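O-ureido-L-serine synthase (Streptomyces lavendulae, PDB 3X43) catalyses the pyridoxal-phosphate-dependent replacement of the acetate of O-acetyl-L-serine by hydroxyurea, giving O-ureido-L-serine for D-cycloserine biosynthesis, and uses sulfide even more readily. Local coordinates at residues I264-T269 against A288-T293; I16-R21 against S28-V33; T246-S251 against S299-D304; L169-T174 against E195-A200. All coordinates share one frame; numbering follows the deposited sequence.

Contact 1. Residues I264-T269 against A288-T293; sequences ISAGAT and AMLPDT. With PLP (pyridoxal-5'-phosphate), chain J.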
loop_
_atom_site.group_PDB
_atom_site.type_symbol
_atom_site.label_atom_id
_atom_site.label_comp_id
_atom_site.label_asym_id
_atom_site.label_seq_id
_atom_site.Cartn_x
_atom_site.Cartn_y
_atom_site.Cartn_z
ATOM N N ILE B 264 -23.363 15.915 -3.247
ATOM C CA ILE B 264 -24.257 16.442 -2.206
ATOM C C ILE B 264 -24.287 15.657 -0.899
ATOM O O ILE B 264 -24.200 16.250 0.184
ATOM C CB ILE B 264 -25.736 16.559 -2.697
ATOM C CG1 ILE B 264 -25.796 16.877 -4.195
ATOM C CG2 ILE B 264 -26.470 17.607 -1.884
ATOM C CD1 ILE B 264 -24.997 18.069 -4.613
ATOM N N SER B 265 -24.427 14.336 -0.979
ATOM C CA SER B 265 -24.483 13.528 0.246
ATOM C C SER B 265 -23.180 13.628 1.031
ATOM O O SER B 265 -23.153 13.419 2.236
ATOM C CB SER B 265 -24.780 12.053 -0.076
ATOM O OG SER B 265 -23.740 11.464 -0.842
ATOM N N ALA B 266 -22.100 13.933 0.325
ATOM C CA ALA B 266 -20.797 14.074 0.941
ATOM C C ALA B 266 -20.799 15.413 1.683
ATOM O O ALA B 266 -20.176 15.554 2.743
ATOM C CB ALA B 266 -19.714 14.054 -0.135
ATOM N N GLY B 267 -21.511 16.389 1.119
ATOM C CA GLY B 267 -21.607 17.694 1.745
ATOM C C GLY B 267 -22.465 17.596 2.989
ATOM O O GLY B 267 -22.219 18.270 4.006
ATOM N N ALA B 268 -23.472 16.731 2.916
ATOM C CA ALA B 268 -24.359 16.527 4.050
ATOM C C ALA B 268 -23.603 15.930 5.238
ATOM O O ALA B 268 -23.700 16.441 6.366
ATOM C CB ALA B 268 -25.508 15.625 3.655
ATOM N N THR B 269 -22.853 14.856 4.993
ATOM C CA THR B 269 -22.101 14.214 6.069
ATOM C C THR B 269 -21.080 15.165 6.691
ATOM O O THR B 269 -20.910 15.195 7.910
ATOM C CB THR B 269 -21.350 12.924 5.578
ATOM O OG1 THR B 269 -20.280 13.288 4.698
ATOM C CG2 THR B 269 -22.303 11.983 4.862
ATOM N N ALA B 288 -16.226 11.404 8.452
ATOM C CA ALA B 288 -17.387 11.554 7.596
ATOM C C ALA B 288 -17.154 10.818 6.275
ATOM O O ALA B 288 -16.033 10.796 5.767
ATOM C CB ALA B 288 -17.640 13.033 7.336
ATOM N N MET B 289 -18.214 10.215 5.735
ATOM C CA MET B 289 -18.142 9.479 4.466
ATOM C C MET B 289 -18.444 10.386 3.276
ATOM O O MET B 289 -19.445 11.089 3.272
ATOM C CB MET B 289 -19.152 8.322 4.444
ATOM C CG MET B 289 -18.871 7.175 5.413
ATOM S SD MET B 289 -17.398 6.202 5.019
ATOM C CE MET B 289 -17.687 5.715 3.317
ATOM N N LEU B 290 -17.582 10.340 2.264
ATOM C CA LEU B 290 -17.727 11.122 1.034
ATOM C C LEU B 290 -18.051 10.062 -0.035
ATOM O O LEU B 290 -17.158 9.525 -0.685
ATOM C CB LEU B 290 -16.402 11.812 0.707
ATOM C CG LEU B 290 -16.173 13.240 1.199
ATOM C CD1 LEU B 290 -16.607 13.384 2.643
ATOM C CD2 LEU B 290 -14.710 13.586 1.035
ATOM N N PRO B 291 -19.339 9.791 -0.259
ATOM C CA PRO B 291 -19.753 8.777 -1.235
ATOM C C PRO B 291 -19.369 8.844 -2.708
ATOM O O PRO B 291 -19.220 7.802 -3.341
ATOM C CB PRO B 291 -21.276 8.694 -1.039
ATOM C CG PRO B 291 -21.529 9.358 0.312
ATOM C CD PRO B 291 -20.500 10.438 0.377
ATOM N N ASP B 292 -19.206 10.029 -3.277
ATOM C CA ASP B 292 -18.873 10.071 -4.692
ATOM C C ASP B 292 -18.248 11.364 -5.173
ATOM O O ASP B 292 -18.124 12.326 -4.407
ATOM C CB ASP B 292 -20.120 9.746 -5.535
ATOM C CG ASP B 292 -21.201 10.842 -5.480
ATOM O OD1 ASP B 292 -21.052 11.840 -4.740
ATOM O OD2 ASP B 292 -22.216 10.694 -6.198
ATOM N N THR B 293 -17.841 11.368 -6.440
ATOM C CA THR B 293 -17.217 12.541 -7.045
ATOM C C THR B 293 -18.255 13.582 -7.447
ATOM O O THR B 293 -19.326 13.242 -7.957
ATOM C CB THR B 293 -16.406 12.181 -8.304
ATOM O OG1 THR B 293 -16.009 13.383 -8.969
ATOM C CG2 THR B 293 -17.233 11.340 -9.264
HETATM N N1 PLP J . -24.634 8.984 -1.449
HETATM C C2 PLP J . -24.569 8.636 -2.802
HETATM C C2A PLP J . -24.284 9.668 -3.872
HETATM C C3 PLP J . -24.774 7.322 -3.119
HETATM O O3 PLP J . -24.667 6.900 -4.393
HETATM C C4 PLP J . -25.051 6.399 -2.076
HETATM C C4A PLP J . -25.221 4.866 -2.437
HETATM C C5 PLP J . -25.111 6.846 -0.726
HETATM C C6 PLP J . -24.892 8.118 -0.457
HETATM C C5A PLP J . -25.585 5.980 0.438
HETATM O O4P PLP J . -24.777 4.818 0.664
HETATM P P PLP J . -25.384 3.407 1.092
HETATM O O1P PLP J . -26.257 2.985 -0.000
HETATM O O2P PLP J . -24.265 2.490 1.278
HETATM O O3P PLP J . -26.116 3.618 2.339
HETATM O O HOH W 1 -21.645 12.665 -2.222
#

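Contact 2. Residues I16-R21 against S28-V33; sequences IVRLQR and SVYVKV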
loop_
_atom_site.group_PDB
_atom_site.type_symbol
_atom_site.label_atom_id
_atom_site.label_comp_id
_atom_site.label_asym_id
_atom_site.label_seq_id
_atom_site.Cartn_x
_atom_site.Cartn_y
_atom_site.Cartn_z
ATOM N N ILE B 16 -8.514 8.030 3.661
ATOM C CA ILE B 16 -9.188 8.844 4.648
ATOM C C ILE B 16 -8.242 10.039 4.856
ATOM O O ILE B 16 -7.085 9.871 5.262
ATOM C CB ILE B 16 -9.401 8.065 5.972
ATOM C CG1 ILE B 16 -10.434 6.952 5.755
ATOM C CG2 ILE B 16 -9.899 9.006 7.069
ATOM C CD1 ILE B 16 -10.698 6.079 6.986
ATOM N N VAL B 17 -8.716 11.240 4.541
ATOM C CA VAL B 17 -7.891 12.431 4.689
ATOM C C VAL B 17 -8.455 13.426 5.688
ATOM O O VAL B 17 -9.662 13.492 5.902
ATOM C CB VAL B 17 -7.697 13.134 3.341
ATOM C CG1 VAL B 17 -7.310 12.110 2.290
ATOM C CG2 VAL B 17 -8.971 13.836 2.927
ATOM N N ARG B 18 -7.561 14.203 6.290
ATOM C CA ARG B 18 -7.936 15.203 7.291
ATOM C C ARG B 18 -8.288 16.542 6.662
ATOM O O ARG B 18 -7.598 17.003 5.759
ATOM C CB ARG B 18 -6.785 15.424 8.277
ATOM C CG ARG B 18 -7.226 15.918 9.638
ATOM C CD ARG B 18 -6.039 16.290 10.516
ATOM N NE ARG B 18 -6.063 17.711 10.849
ATOM C CZ ARG B 18 -5.260 18.628 10.312
ATOM N NH1 ARG B 18 -4.351 18.284 9.404
ATOM N NH2 ARG B 18 -5.381 19.901 10.668
ATOM N N LEU B 19 -9.366 17.162 7.131
ATOM C CA LEU B 19 -9.737 18.471 6.610
ATOM C C LEU B 19 -8.697 19.436 7.181
ATOM O O LEU B 19 -8.369 19.381 8.373
ATOM C CB LEU B 19 -11.148 18.850 7.062
ATOM C CG LEU B 19 -12.224 17.950 6.443
ATOM C CD1 LEU B 19 -13.627 18.507 6.692
ATOM C CD2 LEU B 19 -11.953 17.832 4.953
ATOM N N GLN B 20 -8.158 20.301 6.333
ATOM C CA GLN B 20 -7.135 21.241 6.783
ATOM C C GLN B 20 -7.652 22.498 7.489
ATOM O O GLN B 20 -7.083 22.916 8.500
ATOM C CB GLN B 20 -6.251 21.656 5.605
ATOM C CG GLN B 20 -5.338 20.553 5.086
ATOM C CD GLN B 20 -4.533 19.888 6.187
ATOM O OE1 GLN B 20 -3.951 20.558 7.044
ATOM N NE2 GLN B 20 -4.496 18.561 6.169
ATOM N N ARG B 21 -8.725 23.095 6.982
ATOM C CA ARG B 21 -9.225 24.322 7.597
ATOM C C ARG B 21 -10.705 24.387 7.976
ATOM O O ARG B 21 -11.078 25.165 8.852
ATOM C CB ARG B 21 -8.885 25.521 6.696
ATOM C CG ARG B 21 -8.899 25.214 5.208
ATOM C CD ARG B 21 -8.180 26.283 4.399
ATOM N NE ARG B 21 -6.756 26.002 4.233
ATOM C CZ ARG B 21 -6.257 25.134 3.357
ATOM N NH1 ARG B 21 -7.067 24.451 2.559
ATOM N NH2 ARG B 21 -4.947 24.945 3.278
ATOM N N SER B 28 -10.772 17.624 15.178
ATOM C CA SER B 28 -10.150 16.944 14.045
ATOM C C SER B 28 -11.249 16.245 13.262
ATOM O O SER B 28 -11.970 15.409 13.807
ATOM C CB SER B 28 -9.146 15.904 14.516
ATOM O OG SER B 28 -7.830 16.316 14.225
ATOM N N VAL B 29 -11.387 16.594 11.990
ATOM C CA VAL B 29 -12.403 15.978 11.157
ATOM C C VAL B 29 -11.757 15.303 9.952
ATOM O O VAL B 29 -11.186 15.970 9.082
ATOM C CB VAL B 29 -13.416 17.023 10.661
ATOM C CG1 VAL B 29 -14.359 16.399 9.631
ATOM C CG2 VAL B 29 -14.198 17.575 11.843
ATOM N N TYR B 30 -11.847 13.976 9.907
ATOM C CA TYR B 30 -11.282 13.213 8.805
ATOM C C TYR B 30 -12.382 12.842 7.836
ATOM O O TYR B 30 -13.562 12.771 8.197
ATOM C CB TYR B 30 -10.600 11.945 9.310
ATOM C CG TYR B 30 -9.291 12.204 10.004
ATOM C CD1 TYR B 30 -9.252 12.466 11.375
ATOM C CD2 TYR B 30 -8.095 12.150 9.307
ATOM C CE1 TYR B 30 -8.034 12.658 12.030
ATOM C CE2 TYR B 30 -6.880 12.340 9.947
ATOM C CZ TYR B 30 -6.856 12.588 11.311
ATOM O OH TYR B 30 -5.655 12.728 11.961
ATOM N N VAL B 31 -11.992 12.570 6.600
ATOM C CA VAL B 31 -12.976 12.265 5.594
ATOM C C VAL B 31 -12.566 11.087 4.697
ATOM O O VAL B 31 -11.401 10.968 4.323
ATOM C CB VAL B 31 -13.211 13.576 4.814
ATOM C CG1 VAL B 31 -12.543 13.538 3.451
ATOM C CG2 VAL B 31 -14.678 13.884 4.774
ATOM N N LYS B 32 -13.523 10.207 4.380
ATOM C CA LYS B 32 -13.272 9.036 3.522
ATOM C C LYS B 32 -13.754 9.293 2.092
ATOM O O LYS B 32 -14.948 9.394 1.848
ATOM C CB LYS B 32 -13.980 7.799 4.086
ATOM C CG LYS B 32 -13.382 6.471 3.601
ATOM C CD LYS B 32 -13.501 5.402 4.669
ATOM C CE LYS B 32 -13.271 4.011 4.115
ATOM N NZ LYS B 32 -11.931 3.852 3.484
ATOM N N VAL B 33 -12.821 9.384 1.149
ATOM C CA VAL B 33 -13.152 9.677 -0.248
ATOM C C VAL B 33 -13.448 8.440 -1.103
ATOM O O VAL B 33 -12.538 7.799 -1.613
ATOM C CB VAL B 33 -12.003 10.489 -0.910
ATOM C CG1 VAL B 33 -12.502 11.235 -2.121
ATOM C CG2 VAL B 33 -11.416 11.447 0.099
HETATM O O HOH W 2 -6.427 18.329 13.285
HETATM O O HOH W 3 -9.096 18.515 10.907
#

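Contact 3. Residues T246-S251 against S299-D304; sequences TARDTS and STFLFD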
loop_
_atom_site.group_PDB
_atom_site.type_symbol
_atom_site.label_atom_id
_atom_site.label_comp_id
_atom_site.label_asym_id
_atom_site.label_seq_id
_atom_site.Cartn_x
_atom_site.Cartn_y
_atom_site.Cartn_z
ATOM N N THR B 246 -27.921 23.313 3.131
ATOM C CA THR B 246 -26.710 23.350 3.942
ATOM C C THR B 246 -25.731 22.290 3.428
ATOM O O THR B 246 -24.524 22.509 3.411
ATOM C CB THR B 246 -27.004 23.071 5.428
ATOM O OG1 THR B 246 -27.860 24.090 5.953
ATOM C CG2 THR B 246 -25.709 23.064 6.228
ATOM N N ALA B 247 -26.258 21.149 2.996
ATOM C CA ALA B 247 -25.424 20.067 2.478
ATOM C C ALA B 247 -24.785 20.445 1.139
ATOM O O ALA B 247 -23.614 20.152 0.902
ATOM C CB ALA B 247 -26.248 18.794 2.323
ATOM N N ARG B 248 -25.557 21.090 0.269
ATOM C CA ARG B 248 -25.061 21.509 -1.038
ATOM C C ARG B 248 -23.960 22.541 -0.840
ATOM O O ARG B 248 -22.909 22.481 -1.486
ATOM C CB ARG B 248 -26.194 22.130 -1.852
ATOM C CG ARG B 248 -25.880 22.340 -3.327
ATOM C CD ARG B 248 -25.209 23.683 -3.574
ATOM N NE ARG B 248 -25.766 24.738 -2.729
ATOM C CZ ARG B 248 -26.778 25.527 -3.082
ATOM N NH1 ARG B 248 -27.355 25.386 -4.272
ATOM N NH2 ARG B 248 -27.221 26.454 -2.240
ATOM N N ASP B 249 -24.213 23.485 0.064
ATOM C CA ASP B 249 -23.257 24.544 0.362
ATOM C C ASP B 249 -21.971 23.971 0.951
ATOM O O ASP B 249 -20.871 24.391 0.588
ATOM C CB ASP B 249 -23.867 25.554 1.341
ATOM C CG ASP B 249 -24.833 26.530 0.660
ATOM O OD1 ASP B 249 -24.813 26.626 -0.592
ATOM O OD2 ASP B 249 -25.610 27.202 1.385
ATOM N N THR B 250 -22.099 23.012 1.859
ATOM C CA THR B 250 -20.910 22.432 2.456
ATOM C C THR B 250 -20.081 21.648 1.433
ATOM O O THR B 250 -18.854 21.575 1.535
ATOM C CB THR B 250 -21.269 21.527 3.621
ATOM O OG1 THR B 250 -22.143 22.231 4.507
ATOM C CG2 THR B 250 -20.022 21.129 4.381
ATOM N N SER B 251 -20.748 21.074 0.439
ATOM C CA SER B 251 -20.039 20.326 -0.581
ATOM C C SER B 251 -19.178 21.313 -1.375
ATOM O O SER B 251 -18.041 21.015 -1.759
ATOM C CB SER B 251 -21.039 19.616 -1.489
ATOM O OG SER B 251 -20.459 19.297 -2.739
ATOM N N SER B 299 -24.787 19.283 -13.577
ATOM C CA SER B 299 -26.110 19.679 -14.038
ATOM C C SER B 299 -27.188 19.472 -12.992
ATOM O O SER B 299 -28.282 19.007 -13.307
ATOM C CB SER B 299 -26.474 18.909 -15.303
ATOM O OG SER B 299 -25.739 19.403 -16.409
ATOM N N THR B 300 -26.877 19.820 -11.748
ATOM C CA THR B 300 -27.824 19.670 -10.651
ATOM C C THR B 300 -27.788 20.906 -9.766
ATOM O O THR B 300 -27.055 21.853 -10.046
ATOM C CB THR B 300 -27.501 18.431 -9.797
ATOM O OG1 THR B 300 -26.228 18.606 -9.163
ATOM C CG2 THR B 300 -27.470 17.181 -10.668
ATOM N N PHE B 301 -28.560 20.896 -8.687
ATOM C CA PHE B 301 -28.611 22.061 -7.820
ATOM C C PHE B 301 -27.322 22.348 -7.054
ATOM O O PHE B 301 -27.240 23.319 -6.298
ATOM C CB PHE B 301 -29.852 21.959 -6.909
ATOM C CG PHE B 301 -29.559 21.782 -5.445
ATOM C CD1 PHE B 301 -29.882 22.789 -4.539
ATOM C CD2 PHE B 301 -29.056 20.582 -4.957
ATOM C CE1 PHE B 301 -29.717 22.604 -3.168
ATOM C CE2 PHE B 301 -28.888 20.387 -3.584
ATOM C CZ PHE B 301 -29.222 21.399 -2.688
ATOM N N LEU B 302 -26.304 21.518 -7.273
ATOM C CA LEU B 302 -25.009 21.719 -6.626
ATOM C C LEU B 302 -24.302 22.847 -7.366
ATOM O O LEU B 302 -23.395 23.480 -6.835
ATOM C CB LEU B 302 -24.153 20.451 -6.704
ATOM C CG LEU B 302 -22.905 20.299 -5.813
ATOM C CD1 LEU B 302 -21.670 20.309 -6.691
ATOM C CD2 LEU B 302 -22.824 21.401 -4.757
ATOM N N PHE B 303 -24.726 23.091 -8.601
ATOM C CA PHE B 303 -24.135 24.150 -9.408
ATOM C C PHE B 303 -25.146 25.244 -9.758
ATOM O O PHE B 303 -24.984 25.976 -10.736
ATOM C CB PHE B 303 -23.516 23.557 -10.673
ATOM C CG PHE B 303 -22.117 23.065 -10.468
ATOM C CD1 PHE B 303 -21.883 21.822 -9.887
ATOM C CD2 PHE B 303 -21.032 23.865 -10.806
ATOM C CE1 PHE B 303 -20.586 21.383 -9.638
ATOM C CE2 PHE B 303 -19.730 23.440 -10.562
ATOM C CZ PHE B 303 -19.505 22.194 -9.974
ATOM N N ASP B 304 -26.190 25.343 -8.943
ATOM C CA ASP B 304 -27.219 26.354 -9.133
ATOM C C ASP B 304 -26.742 27.625 -8.443
ATOM O O ASP B 304 -26.453 27.625 -7.242
ATOM C CB ASP B 304 -28.544 25.900 -8.515
ATOM C CG ASP B 304 -29.341 24.999 -9.442
ATOM O OD1 ASP B 304 -30.408 24.504 -9.017
ATOM O OD2 ASP B 304 -28.901 24.785 -10.593
#

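Contact 4. Residues L169-T174 against E195-A200; sequences LDHFVT and EVRVVA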
loop_
_atom_site.group_PDB
_atom_site.type_symbol
_atom_site.label_atom_id
_atom_site.label_comp_id
_atom_site.label_asym_id
_atom_site.label_seq_id
_atom_site.Cartn_x
_atom_site.Cartn_y
_atom_site.Cartn_z
ATOM N N LEU B 169 -10.930 8.313 17.877
ATOM C CA LEU B 169 -12.039 8.429 16.949
ATOM C C LEU B 169 -13.273 8.515 17.847
ATOM O O LEU B 169 -13.477 7.657 18.717
ATOM C CB LEU B 169 -12.118 7.192 16.036
ATOM C CG LEU B 169 -13.304 7.154 15.063
ATOM C CD1 LEU B 169 -13.393 8.461 14.294
ATOM C CD2 LEU B 169 -13.140 5.979 14.098
ATOM N N ASP B 170 -14.086 9.551 17.653
ATOM C CA ASP B 170 -15.270 9.729 18.483
ATOM C C ASP B 170 -16.600 9.675 17.743
ATOM O O ASP B 170 -17.600 9.284 18.326
ATOM C CB ASP B 170 -15.176 11.054 19.255
ATOM C CG ASP B 170 -13.892 11.171 20.066
ATOM O OD1 ASP B 170 -13.673 10.318 20.960
ATOM O OD2 ASP B 170 -13.100 12.114 19.815
ATOM N N HIS B 171 -16.616 10.074 16.473
ATOM C CA HIS B 171 -17.854 10.077 15.684
ATOM C C HIS B 171 -17.679 9.579 14.256
ATOM O O HIS B 171 -16.716 9.936 13.573
ATOM C CB HIS B 171 -18.439 11.490 15.590
ATOM C CG HIS B 171 -18.705 12.131 16.913
ATOM N ND1 HIS B 171 -19.979 12.305 17.408
ATOM C CD2 HIS B 171 -17.865 12.657 17.835
ATOM C CE1 HIS B 171 -19.912 12.909 18.580
ATOM N NE2 HIS B 171 -18.641 13.135 18.862
ATOM N N PHE B 172 -18.630 8.770 13.804
ATOM C CA PHE B 172 -18.610 8.257 12.440
ATOM C C PHE B 172 -19.930 8.700 11.828
ATOM O O PHE B 172 -20.984 8.231 12.244
ATOM C CB PHE B 172 -18.508 6.732 12.417
ATOM C CG PHE B 172 -18.760 6.137 11.058
ATOM C CD1 PHE B 172 -17.817 6.260 10.049
ATOM C CD2 PHE B 172 -19.963 5.505 10.775
ATOM C CE1 PHE B 172 -18.076 5.764 8.770
ATOM C CE2 PHE B 172 -20.229 5.011 9.511
ATOM C CZ PHE B 172 -19.284 5.141 8.506
ATOM N N VAL B 173 -19.868 9.603 10.852
ATOM C CA VAL B 173 -21.066 10.143 10.217
ATOM C C VAL B 173 -21.368 9.648 8.812
ATOM O O VAL B 173 -20.512 9.663 7.922
ATOM C CB VAL B 173 -21.002 11.680 10.153
ATOM C CG1 VAL B 173 -22.365 12.237 9.749
ATOM C CG2 VAL B 173 -20.570 12.238 11.499
ATOM N N THR B 174 -22.605 9.228 8.600
ATOM C CA THR B 174 -22.991 8.756 7.281
ATOM C C THR B 174 -24.477 8.907 7.027
ATOM O O THR B 174 -25.284 8.961 7.957
ATOM C CB THR B 174 -22.621 7.268 7.080
ATOM O OG1 THR B 174 -22.986 6.863 5.759
ATOM C CG2 THR B 174 -23.353 6.399 8.073
ATOM N N GLU B 195 -17.267 2.834 21.834
ATOM C CA GLU B 195 -17.266 4.257 22.193
ATOM C C GLU B 195 -17.530 5.211 21.026
ATOM O O GLU B 195 -17.992 6.342 21.232
ATOM C CB GLU B 195 -15.941 4.629 22.860
ATOM C CG GLU B 195 -15.074 3.432 23.230
ATOM C CD GLU B 195 -14.238 2.912 22.059
ATOM O OE1 GLU B 195 -13.682 3.739 21.294
ATOM O OE2 GLU B 195 -14.135 1.672 21.909
ATOM N N VAL B 196 -17.228 4.765 19.807
ATOM C CA VAL B 196 -17.465 5.589 18.621
ATOM C C VAL B 196 -18.969 5.702 18.403
ATOM O O VAL B 196 -19.658 4.693 18.319
ATOM C CB VAL B 196 -16.840 4.962 17.340
ATOM C CG1 VAL B 196 -17.120 5.842 16.128
ATOM C CG2 VAL B 196 -15.362 4.793 17.517
ATOM N N ARG B 197 -19.473 6.929 18.317
ATOM C CA ARG B 197 -20.895 7.155 18.089
ATOM C C ARG B 197 -21.192 7.069 16.593
ATOM O O ARG B 197 -20.587 7.786 15.793
ATOM C CB ARG B 197 -21.328 8.539 18.606
ATOM C CG ARG B 197 -20.702 8.961 19.936
ATOM C CD ARG B 197 -21.593 8.624 21.134
ATOM N NE ARG B 197 -23.002 8.949 20.906
ATOM C CZ ARG B 197 -24.018 8.434 21.601
ATOM N NH1 ARG B 197 -23.791 7.562 22.577
ATOM N NH2 ARG B 197 -25.268 8.780 21.307
ATOM N N VAL B 198 -22.111 6.180 16.223
ATOM C CA VAL B 198 -22.513 6.002 14.835
ATOM C C VAL B 198 -23.620 7.023 14.570
ATOM O O VAL B 198 -24.717 6.929 15.123
ATOM C CB VAL B 198 -23.036 4.559 14.594
ATOM C CG1 VAL B 198 -23.536 4.400 13.162
ATOM C CG2 VAL B 198 -21.932 3.563 14.873
ATOM N N VAL B 199 -23.320 8.007 13.734
ATOM C CA VAL B 199 -24.265 9.066 13.429
ATOM C C VAL B 199 -24.878 8.909 12.046
ATOM O O VAL B 199 -24.184 9.006 11.034
ATOM C CB VAL B 199 -23.569 10.439 13.507
ATOM C CG1 VAL B 199 -24.582 11.550 13.325
ATOM C CG2 VAL B 199 -22.841 10.580 14.846
ATOM N N ALA B 200 -26.185 8.672 12.005
ATOM C CA ALA B 200 -26.881 8.510 10.737
ATOM C C ALA B 200 -27.755 9.725 10.466
ATOM O O ALA B 200 -28.590 10.102 11.289
ATOM C CB ALA B 200 -27.728 7.242 10.759
#

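Contact 1. Residues I264-T269 against A288-T293
The pyridine-nitrogen end of the cofactor pocket is built here, where Ser265 in the first turn of helix 264-279 meets Pro291 just beyond strand 284-290. Ser265 OG donates a hydrogen bond to PLP N1 at 2.7 Å, and Pro291 CG presses against the same hydroxyl at 3.3 Å. With chi1 at 64°, OG lies between the backbone N and carbonyl carbon of its own residue, turned to the cofactor ring and to a water. That water donates to Ser265 OG and to Asp292 OD1 (2.7 Å) and accepts a weak bond from Ala266 N, tying the helix start to the loop. Asp292 OD2 bonds Tyr297 and Asn73, and it also sits 3.3 Å from the methyl carbon PLP C2A.

Deeper in, segments 264-269 and 288-290 run nearly antiparallel, at 170°. Ala266 CB rests 3.7 Å from Pro291 CD and 3.9 Å from Leu290 CG. Thr269 OG1 lies 2.8 Å from Met289 O and also close to Ala266 O, and its single proton could serve either acceptor.

A serine hydroxyl rather than a carboxylate at the pyridine nitrogen is characteristic of the cysteine synthase family of fold type II PLP enzymes.

Contact 2. Residues I16-R21 against S28-V33
Val17 and Val31 form the apolar centre, their branches meeting at 3.6 Å between Val17 CG2 and Val31 CG1. Further along the strands Leu19 CD1 packs 3.7 Å from Val29 CG1. On the face of Ile16 and Tyr30, Ile16 CG1 lies against the Lys32 chain, 3.6 Å from Lys32 CD, while Ile16 CG2 reaches Tyr30 CB; the Ile16 and Tyr30 side chains cross at about a right angle.

The two backbones pair antiparallel. Val17 and Val31 make a hydrogen-bonded pair, with Val17 N to Val31 O at 2.7 Å and a short return bond from Val31 N to Val17 O. The ladder continues with Leu19 N to Val29 O, almost straight at 173°.

Arg18 leads outward to the polar edge. Its CG, carried away from the backbone N by a chi1 of -154°, sits over one face of the Tyr30 ring, 3.8 Å from the centroid, in a CH-pi contact. The chain then bends at chi3, and the guanidinium stands 72° from the ring plane. One water is bonded to Ser28 OG; another accepts from Val29 N, and weakly from Arg18 NE, and donates to Leu19 O. Lys32 NZ finishes in a salt bridge with Glu159.

The hairpin forms one margin of the six-stranded sheet within this chain. Strand 284-290 lies on the inner side of strand 27-33, helix 147-164 covers Ile16, helix 244-258 meets Leu19, and Leu3 of the second subunit packs on Ile16 and Tyr30.

Contact 3. Residues T246-S251 against S299-D304
Backbone approach is closest between Arg248 and Leu302, whose CA atoms are 5.6 Å apart, where the helix carrying Arg248 passes a non-regular turn in which Phe303 N bonds back to Thr300 O.

Arg248 does most of the work. Its CG is swung away from the backbone N (chi1 -168°), and the chain then folds at chi2 and chi3, so that its aliphatic part lies over one face of the Phe301 ring. Arg248 CG is 3.7 Å from the ring centroid and 18° off the normal, a CH-pi contact displaced toward the rim. The guanidinium lies beside the ring's rim, its plane 30° from the ring, with Phe301 CE1 over one of its faces. At the guanidinium edge, Arg248 NH1 donates to Phe301 O at 2.9 Å, nearly in line with that carbonyl. Thus one phenylalanine holds the arginine by both ring and backbone.

The remaining nitrogens turn to the helix: Arg248 NE and NH2 grip Asp249 OD1 side-on, both from the same face of the carboxylate, with the salt bridge measuring 2.9 Å between Arg248 NH2 and Asp249 OD1. Together with the Phe301 O bond this fixes the rotation of the head group, and it probably offsets charge beside Arg252, which lies close and bonds Leu302 O and Asp304 O.

Beside the arginine's aliphatic part, Leu302 CD2 packs 3.4 Å from Arg248 O and 3.8 Å from Ser251 OG, and the leucine also touches Ile264.

This is plain packing of a helix flank on an irregular loop, joining helix 244-258 to the segment after strand 284-290.

Contact 4. Residues L169-T174 against E195-A200
Val173 and Val199 lie side by side and point the same way from neighbouring parallel strands, with Val173 CG2 4.0 Å from Val199 CB. His171 and Arg197 repeat this parallel arrangement on the same face. Arg197 CG comes over one face of the imidazole, whereas Val199 CG2 approaches its edge, 4.2 Å from His171 ND1. The Arg197 chain bends at chi2 and chi3, leading its guanidinium away to a salt bridge with Asp238, and the two flat groups stand 68° apart.

On the other face, Phe172 takes its ring away from the backbone N (chi1 168°) and presents an edge to Val198 CG1, 4.4 Å from Phe172 CD2. Val196 splits its branches: CG1 meets Phe172 CB, while CG2 crosses the Leu169 side chain, 4.0 Å from Leu169 CG.

Four backbone bonds alternate between the strands: Arg197 N to Asp170 O (3.0 Å), Phe172 N to Arg197 O (3.0 Å), Val199 N to Phe172 O (2.8 Å) and Thr174 N to Val199 O (2.9 Å).

The chemistry is therefore divided: the facing backbone groups are largely paired within the sheet of this beta-alpha-beta unit, the apolar branches pack against helices 180-192 and 264-279, and charged side chains gather at the Asp170 end, with Glu195 and Arg197, where Asp170 pairs with Arg168, while the Thr174 end approaches the PLP-binding residue Thr181.

Overall arrangement
From the N terminus, contact 2 comes first, a short hairpin closed by strand 27-33. Contact 4 follows, closing a beta-alpha-beta loop around helix 180-192. Contact 3 then opens on helix 244-258 and closes only beyond strand 284-290; contact 1 opens and shuts within that span, so these two nest while contacts 2 and 4 precede them in series. Strand 284-290 is the common element: it pairs with strand 27-33 through Leu290 N and Lys32 O, and with strand 171-175 through Met289 N and Val173 O, uniting contacts 1, 2 and 4 in one sheet. Contact 3 joins contact 1 by helix packing, Ala247 against Ala268 and Thr250 against Gly267.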